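Local coordinates for protein Dye-decolorizing peroxidase (Irpex lacteus, PDB 7D8M) that probably acts as a heme-dependent peroxidase of the DyP type, a family that oxidises dyes and other substrates with hydrogen peroxide, at residues F375-A379 with W380-P384; F96-S99 with P100-G103. One frame throughout, in Å; residues are numbered along the deposited sequence.

Contact 1 is the C-terminal part of helix 373-381 with the loop that follows. Contact 2 is most of helix 95-102 with the glycine that follows it. Their centres are 13 Å apart, and the two helices touch. The side-chain N382 ND2 of contact 1 meets L102 O of contact 2 at 2.9 Å, a probable hydrogen bond. Nearby, Q378 NE2 packs 3.3 Å from N101 O. Contact 1 borders the heme directly through Q376 and Q377, which belong to its pocket. Contact 2 stands behind: the side chain of L102 is about 8 Å from the heme. D98 of contact 2 also forms a salt bridge with R374, just ahead of contact 1.

Contact 1 of 2, residues F375-A379 with W380-P384; sequences FQQQA and WANNP. With HEM (protoporphyrin IX containing Fe), chain B.
F375 sets the edge of its ring on one face of the W380 indole. This is an edge-to-face pair, with planes at 72° and the phenyl and five-membered ring centroids 4.8 Å apart. The closest atoms are F375 CE2 and W380 NE1, at 3.3 Å. A379 CB lies over the centre of one F375 ring face, 3.5 Å above its plane. W380 CG is anti to its carbonyl carbon (chi1 -71°), which swings the indole back along the helix toward F375. Beyond the pair, F386 stacks on W380, and F331 meets both rings. An alanine in place of W380 would probably leave the F375 edge without the indole face it rests on and open a gap beside F386 and F331. On the heme side, Q377 CB is 3.8 Å from the vinyl carbon CBC, and Q376 packs by the same vinyl. A bend in the Q377 chain at chi2 (71°) brings NE2 round to the end of the helix, where it donates to N382 OD1 at 2.9 Å. N382 OD1 lies in the Q377 amide plane. I402 O is a second acceptor for NE2, and Q404 N a second donor to OD1. N383 ND2 donates to A379 O at 3.0 Å and ties the loop to the last turn. The backbone bonds A381 N to Q376 O (2.9 Å) and N382 N to Q377 O (2.8 Å) each join an N-H to the carbonyl five positions earlier. That is the spacing of a pi-type turn, here ending a helix that lines the heme pocket of a DyP-type peroxidase.

Contact 2 of 2, residues F96-S99 with P100-G103; sequences FKDS and PNLG
D98 and N101 are joined by both side chain and backbone. N101 ND2 donates to D98 OD1 at 2.7 Å, approaching from the anti side of the carboxylate and out of its plane. The carboxylate and amide planes are 47° apart. N101 N also donates to D98 O at 3.0 Å, and ND2 makes a weak bond to the same oxygen. The D98 carboxylate is shared: OD2 takes a salt bridge from R374 and a hydrogen bond from Y435, which probably favours its charged form. This is the tight side, where D98 and N101 face helix 373-381. S99 is buried as well, against T106 and W109 of a loop. Its OG sits between its own backbone N and carbonyl carbon (chi1 69°), which lets it reach back to F96 O at 2.8 Å. S99 N donates to that oxygen from the same face. L102 N donates to S99 O at 2.9 Å. The helix ends in a Schellman motif. G103 takes a positive phi of 83°, where a CB would jam against L102 O, and its N bonds to P100 O at 3.1 Å. Helix 95-102 belongs to the dimeric alpha+beta barrel domain of the DyP family. The other side is loose. P100 is exposed and, having no N-H, gives no bond to the preceding turn. Its CD instead rests against K97 O at 3.2 Å, and the helix is kinked there. K97 runs fully extended away from P100-G103, and its NZ pairs with D93.

Contact 1 of 2, residues F375-A379 with W380-P384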
ATOM      1  N   PHE A 375      -1.452   6.828   9.510  1.00 24.44           N
ATOM      2  CA  PHE A 375      -0.364   7.617  10.082  1.00 25.99           C
ATOM      3  C   PHE A 375       0.631   8.033   9.004  1.00 27.94           C
ATOM      4  O   PHE A 375       1.069   9.193   8.952  1.00 27.69           O
ATOM      5  CB  PHE A 375       0.333   6.799  11.176  1.00 26.91           C
ATOM      6  CG  PHE A 375       0.962   7.629  12.267  1.00 30.71           C
ATOM      7  CD1 PHE A 375       0.177   8.301  13.188  1.00 30.02           C
ATOM      8  CD2 PHE A 375       2.345   7.711  12.386  1.00 31.00           C
ATOM      9  CE1 PHE A 375       0.758   9.053  14.200  1.00 28.75           C
ATOM     10  CE2 PHE A 375       2.936   8.464  13.394  1.00 29.32           C
ATOM     11  CZ  PHE A 375       2.140   9.134  14.300  1.00 32.70           C
ATOM     12  N   GLN A 376       1.012   7.084   8.144  1.00 26.28           N
ATOM     13  CA  GLN A 376       1.946   7.369   7.062  1.00 25.81           C
ATOM     14  C   GLN A 376       1.411   8.467   6.158  1.00 27.57           C
ATOM     15  O   GLN A 376       2.160   9.367   5.744  1.00 24.47           O
ATOM     16  CB  GLN A 376       2.216   6.092   6.258  1.00 25.48           C
ATOM     17  CG  GLN A 376       2.991   5.011   7.018  1.00 25.29           C
ATOM     18  CD  GLN A 376       2.883   3.642   6.348  1.00 24.51           C
ATOM     19  OE1 GLN A 376       2.455   3.539   5.203  1.00 22.91           O
ATOM     20  NE2 GLN A 376       3.252   2.594   7.067  1.00 26.24           N
ATOM     21  N   GLN A 377       0.107   8.440   5.879  1.00 21.10           N
ATOM     22  CA  GLN A 377      -0.499   9.461   5.033  1.00 23.50           C
ATOM     23  C   GLN A 377      -0.671  10.779   5.785  1.00 24.28           C
ATOM     24  O   GLN A 377      -0.132  11.813   5.373  1.00 29.02           O
ATOM     25  CB  GLN A 377      -1.850   8.962   4.492  1.00 23.30           C
ATOM     26  CG  GLN A 377      -2.504   9.916   3.515  1.00 25.81           C
ATOM     27  CD  GLN A 377      -1.785   9.969   2.179  1.00 27.41           C
ATOM     28  OE1 GLN A 377      -1.769   8.987   1.430  1.00 26.58           O
ATOM     29  NE2 GLN A 377      -1.194  11.122   1.867  1.00 21.79           N
ATOM     30  N   GLN A 378      -1.398  10.759   6.905  1.00 23.18           N
ATOM     31  CA  GLN A 378      -1.791  12.012   7.551  1.00 26.39           C
ATOM     32  C   GLN A 378      -0.685  12.594   8.434  1.00 25.90           C
ATOM     33  O   GLN A 378      -0.372  13.782   8.333  1.00 27.60           O
ATOM     34  CB  GLN A 378      -3.061  11.825   8.382  1.00 23.92           C
ATOM     35  CG  GLN A 378      -3.418  13.098   9.180  1.00 26.65           C
ATOM     36  CD  GLN A 378      -4.630  12.916  10.079  1.00 34.21           C
ATOM     37  OE1 GLN A 378      -4.763  11.899  10.773  1.00 33.37           O
ATOM     38  NE2 GLN A 378      -5.520  13.907  10.078  1.00 32.53           N
ATOM     39  N   ALA A 379      -0.120  11.794   9.341  1.00 24.67           N
ATOM     40  CA  ALA A 379       0.838  12.336  10.297  1.00 27.71           C
ATOM     41  C   ALA A 379       2.194  12.626   9.669  1.00 27.77           C
ATOM     42  O   ALA A 379       2.966  13.409  10.232  1.00 29.28           O
ATOM     43  CB  ALA A 379       1.027  11.378  11.473  1.00 24.84           C
ATOM     44  N   TRP A 380       2.504  12.016   8.524  1.00 25.19           N
ATOM     45  CA  TRP A 380       3.849  12.070   7.964  1.00 24.91           C
ATOM     46  C   TRP A 380       3.842  12.691   6.573  1.00 24.15           C
ATOM     47  O   TRP A 380       4.385  13.787   6.395  1.00 23.58           O
ATOM     48  CB  TRP A 380       4.450  10.666   7.964  1.00 23.44           C
ATOM     49  CG  TRP A 380       4.793  10.184   9.334  1.00 23.93           C
ATOM     50  CD1 TRP A 380       4.783  10.918  10.491  1.00 26.16           C
ATOM     51  CD2 TRP A 380       5.222   8.869   9.699  1.00 24.71           C
ATOM     52  NE1 TRP A 380       5.170  10.136  11.549  1.00 25.64           N
ATOM     53  CE2 TRP A 380       5.455   8.878  11.091  1.00 24.34           C
ATOM     54  CE3 TRP A 380       5.445   7.687   8.981  1.00 22.46           C
ATOM     55  CZ2 TRP A 380       5.890   7.749  11.783  1.00 28.42           C
ATOM     56  CZ3 TRP A 380       5.881   6.564   9.671  1.00 25.45           C
ATOM     57  CH2 TRP A 380       6.104   6.609  11.062  1.00 25.94           C
ATOM     58  N   ALA A 381       3.219  12.038   5.592  1.00 26.01           N
ATOM     59  CA  ALA A 381       3.235  12.530   4.217  1.00 25.98           C
ATOM     60  C   ALA A 381       2.595  13.908   4.102  1.00 25.32           C
ATOM     61  O   ALA A 381       3.138  14.802   3.438  1.00 25.75           O
ATOM     62  CB  ALA A 381       2.523  11.535   3.302  1.00 23.17           C
ATOM     63  N   ASN A 382       1.430  14.095   4.730  1.00 22.10           N
ATOM     64  CA  ASN A 382       0.679  15.343   4.627  1.00 26.93           C
ATOM     65  C   ASN A 382       1.122  16.389   5.639  1.00 24.37           C
ATOM     66  O   ASN A 382       0.544  17.481   5.672  1.00 26.69           O
ATOM     67  CB  ASN A 382      -0.826  15.103   4.832  1.00 25.32           C
ATOM     68  CG  ASN A 382      -1.433  14.192   3.792  1.00 27.06           C
ATOM     69  OD1 ASN A 382      -0.797  13.826   2.803  1.00 26.58           O
ATOM     70  ND2 ASN A 382      -2.697  13.838   4.004  1.00 27.36           N
ATOM     71  N   ASN A 383       2.098  16.078   6.478  1.00 24.32           N
ATOM     72  CA  ASN A 383       2.468  16.952   7.581  1.00 24.56           C
ATOM     73  C   ASN A 383       3.680  17.783   7.185  1.00 27.58           C
ATOM     74  O   ASN A 383       4.777  17.222   7.043  1.00 22.55           O
ATOM     75  CB  ASN A 383       2.775  16.106   8.811  1.00 25.64           C
ATOM     76  CG  ASN A 383       2.982  16.931  10.062  1.00 30.56           C
ATOM     77  OD1 ASN A 383       3.184  18.144  10.003  1.00 30.84           O
ATOM     78  ND2 ASN A 383       2.948  16.266  11.209  1.00 26.22           N
ATOM     79  N   PRO A 384       3.555  19.110   7.022  1.00 28.58           N
ATOM     80  CA  PRO A 384       4.711  19.906   6.578  1.00 26.11           C
ATOM     81  C   PRO A 384       5.782  20.094   7.641  1.00 28.99           C
ATOM     82  O   PRO A 384       6.847  20.630   7.319  1.00 27.16           O
ATOM     83  CB  PRO A 384       4.088  21.250   6.179  1.00 29.22           C
ATOM     84  CG  PRO A 384       2.846  21.338   6.981  1.00 33.23           C
ATOM     85  CD  PRO A 384       2.338  19.929   7.158  1.00 26.59           C
TER
HETATM   86  CHA HEM B 601       7.676   2.805  -0.882  1.00 25.46           C
HETATM   87  CHB HEM B 601       5.599   4.450  -4.944  1.00 24.76           C
HETATM   88  CHC HEM B 601       1.497   5.276  -2.472  1.00 23.29           C
HETATM   89  CHD HEM B 601       3.741   4.105   1.666  1.00 22.95           C
HETATM   90  C1A HEM B 601       7.475   3.154  -2.199  1.00 23.50           C
HETATM   91  C2A HEM B 601       8.416   2.968  -3.287  1.00 26.99           C
HETATM   92  C3A HEM B 601       7.829   3.413  -4.413  1.00 25.45           C
HETATM   93  C4A HEM B 601       6.507   3.892  -4.071  1.00 25.09           C
HETATM   94  CMA HEM B 601       8.411   3.437  -5.838  1.00 22.58           C
HETATM   95  CAA HEM B 601       9.832   2.350  -3.136  1.00 25.80           C
HETATM   96  CBA HEM B 601       9.767   0.832  -3.303  1.00 28.15           C
HETATM   97  CGA HEM B 601       9.806   0.121  -1.965  1.00 29.49           C
HETATM   98  O1A HEM B 601      10.518   0.595  -1.048  1.00 32.36           O
HETATM   99  O2A HEM B 601       9.144  -0.944  -1.820  1.00 29.11           O
HETATM  100  C1B HEM B 601       4.302   4.777  -4.627  1.00 24.62           C
HETATM  101  C2B HEM B 601       3.295   5.189  -5.578  1.00 25.16           C
HETATM  102  C3B HEM B 601       2.164   5.428  -4.888  1.00 21.93           C
HETATM  103  C4B HEM B 601       2.421   5.157  -3.491  1.00 22.28           C
HETATM  104  CMB HEM B 601       3.566   5.343  -7.103  1.00 22.30           C
HETATM  105  CAB HEM B 601       0.769   5.867  -5.400  1.00 22.66           C
HETATM  106  CBB HEM B 601       0.374   5.733  -6.671  1.00 22.80           C
HETATM  107  C1C HEM B 601       1.752   5.104  -1.121  1.00 23.08           C
HETATM  108  C2C HEM B 601       0.849   5.398  -0.022  1.00 24.02           C
HETATM  109  C3C HEM B 601       1.472   5.066   1.127  1.00 24.27           C
HETATM  110  C4C HEM B 601       2.793   4.574   0.782  1.00 24.03           C
HETATM  111  CMC HEM B 601      -0.580   5.962  -0.219  1.00 23.46           C
HETATM  112  CAC HEM B 601       0.984   5.187   2.595  1.00 25.21           C
HETATM  113  CBC HEM B 601       0.035   6.057   2.982  1.00 26.35           C
HETATM  114  C1D HEM B 601       4.950   3.538   1.321  1.00 23.54           C
HETATM  115  C2D HEM B 601       5.846   2.793   2.192  1.00 23.58           C
HETATM  116  C3D HEM B 601       6.925   2.444   1.491  1.00 24.86           C
HETATM  117  C4D HEM B 601       6.761   2.949   0.141  1.00 27.14           C
HETATM  118  CMD HEM B 601       5.622   2.461   3.676  1.00 20.43           C
HETATM  119  CAD HEM B 601       8.136   1.653   2.026  1.00 24.10           C
HETATM  120  CBD HEM B 601       9.145   2.649   2.607  1.00 24.95           C
HETATM  121  CGD HEM B 601      10.320   1.944   3.251  1.00 28.35           C
HETATM  122  O1D HEM B 601      11.469   2.429   3.079  1.00 25.74           O
HETATM  123  O2D HEM B 601      10.119   0.896   3.926  1.00 26.41           O
HETATM  124  NA  HEM B 601       6.331   3.725  -2.710  1.00 22.91           N
HETATM  125  NB  HEM B 601       3.740   4.765  -3.357  1.00 20.72           N
HETATM  126  NC  HEM B 601       2.923   4.616  -0.590  1.00 22.52           N
HETATM  127  ND  HEM B 601       5.531   3.601   0.067  1.00 22.77           N
HETATM  128 FE   HEM B 601       4.665   4.339  -1.631  1.00 23.99          FE

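Contact 2 of 2, residues F96-S99 with P100-G103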
ATOM      1  N   PHE A  96     -14.770   6.770   3.581  1.00 26.24           N
ATOM      2  CA  PHE A  96     -15.438   7.954   3.053  1.00 26.74           C
ATOM      3  C   PHE A  96     -15.590   9.010   4.135  1.00 31.73           C
ATOM      4  O   PHE A  96     -15.258  10.185   3.930  1.00 32.36           O
ATOM      5  CB  PHE A  96     -16.803   7.573   2.485  1.00 30.52           C
ATOM      6  CG  PHE A  96     -17.488   8.687   1.763  1.00 32.96           C
ATOM      7  CD1 PHE A  96     -16.906   9.269   0.648  1.00 31.79           C
ATOM      8  CD2 PHE A  96     -18.725   9.147   2.190  1.00 35.70           C
ATOM      9  CE1 PHE A  96     -17.536  10.293  -0.026  1.00 33.61           C
ATOM     10  CE2 PHE A  96     -19.368  10.168   1.521  1.00 34.00           C
ATOM     11  CZ  PHE A  96     -18.771  10.744   0.410  1.00 37.53           C
ATOM     12  N   LYS A  97     -16.106   8.602   5.295  1.00 32.32           N
ATOM     13  CA  LYS A  97     -16.196   9.508   6.430  1.00 33.95           C
ATOM     14  C   LYS A  97     -14.815  10.009   6.830  1.00 31.41           C
ATOM     15  O   LYS A  97     -14.619  11.211   7.046  1.00 32.47           O
ATOM     16  CB  LYS A  97     -16.878   8.798   7.600  1.00 31.20           C
ATOM     17  CG  LYS A  97     -16.901   9.598   8.885  1.00 34.27           C
ATOM     18  CD  LYS A  97     -17.573   8.816   9.998  1.00 37.99           C
ATOM     19  CE  LYS A  97     -17.681   9.651  11.267  1.00 47.22           C
ATOM     20  NZ  LYS A  97     -18.396   8.906  12.345  1.00 50.92           N
ATOM     21  N   ASP A  98     -13.838   9.105   6.897  1.00 29.29           N
ATOM     22  CA  ASP A  98     -12.484   9.453   7.312  1.00 30.41           C
ATOM     23  C   ASP A  98     -11.727  10.287   6.288  1.00 31.34           C
ATOM     24  O   ASP A  98     -10.653  10.809   6.620  1.00 32.55           O
ATOM     25  CB  ASP A  98     -11.690   8.177   7.608  1.00 28.59           C
ATOM     26  CG  ASP A  98     -10.444   8.442   8.434  1.00 32.51           C
ATOM     27  OD1 ASP A  98     -10.483   9.379   9.258  1.00 29.30           O
ATOM     28  OD2 ASP A  98      -9.436   7.714   8.260  1.00 30.76           O
ATOM     29  N   SER A  99     -12.264  10.458   5.080  1.00 28.83           N
ATOM     30  CA  SER A  99     -11.453  10.973   3.984  1.00 26.68           C
ATOM     31  C   SER A  99     -10.875  12.377   4.199  1.00 33.05           C
ATOM     32  O   SER A  99      -9.766  12.615   3.692  1.00 30.37           O
ATOM     33  CB  SER A  99     -12.251  10.913   2.674  1.00 31.50           C
ATOM     34  OG  SER A  99     -13.321  11.826   2.675  1.00 31.31           O
ATOM     35  N   PRO A 100     -11.528  13.325   4.897  1.00 30.87           N
ATOM     36  CA  PRO A 100     -10.868  14.625   5.122  1.00 31.75           C
ATOM     37  C   PRO A 100      -9.550  14.497   5.849  1.00 30.61           C
ATOM     38  O   PRO A 100      -8.626  15.282   5.596  1.00 33.24           O
ATOM     39  CB  PRO A 100     -11.894  15.398   5.963  1.00 31.49           C
ATOM     40  CG  PRO A 100     -13.189  14.796   5.619  1.00 34.95           C
ATOM     41  CD  PRO A 100     -12.894  13.332   5.455  1.00 30.72           C
ATOM     42  N   ASN A 101      -9.434  13.517   6.742  1.00 30.22           N
ATOM     43  CA  ASN A 101      -8.192  13.292   7.461  1.00 31.71           C
ATOM     44  C   ASN A 101      -7.074  12.815   6.542  1.00 32.48           C
ATOM     45  O   ASN A 101      -5.902  12.929   6.911  1.00 28.38           O
ATOM     46  CB  ASN A 101      -8.422  12.284   8.594  1.00 28.82           C
ATOM     47  CG  ASN A 101      -9.459  12.768   9.612  1.00 37.14           C
ATOM     48  OD1 ASN A 101      -9.280  13.808  10.254  1.00 35.18           O
ATOM     49  ND2 ASN A 101     -10.539  12.011   9.770  1.00 29.64           N
ATOM     50  N   LEU A 102      -7.408  12.276   5.365  1.00 30.38           N
ATOM     51  CA  LEU A 102      -6.408  11.864   4.387  1.00 27.69           C
ATOM     52  C   LEU A 102      -6.032  12.992   3.432  1.00 31.35           C
ATOM     53  O   LEU A 102      -5.071  12.851   2.663  1.00 25.52           O
ATOM     54  CB  LEU A 102      -6.915  10.648   3.581  1.00 27.19           C
ATOM     55  CG  LEU A 102      -7.440   9.452   4.389  1.00 27.38           C
ATOM     56  CD1 LEU A 102      -7.819   8.263   3.499  1.00 26.76           C
ATOM     57  CD2 LEU A 102      -6.432   9.024   5.448  1.00 27.44           C
ATOM     58  N   GLY A 103      -6.759  14.107   3.472  1.00 31.71           N
ATOM     59  CA  GLY A 103      -6.552  15.167   2.510  1.00 30.85           C
ATOM     60  C   GLY A 103      -7.259  14.950   1.197  1.00 31.35           C
ATOM     61  O   GLY A 103      -6.928  15.614   0.210  1.00 29.16           O
TER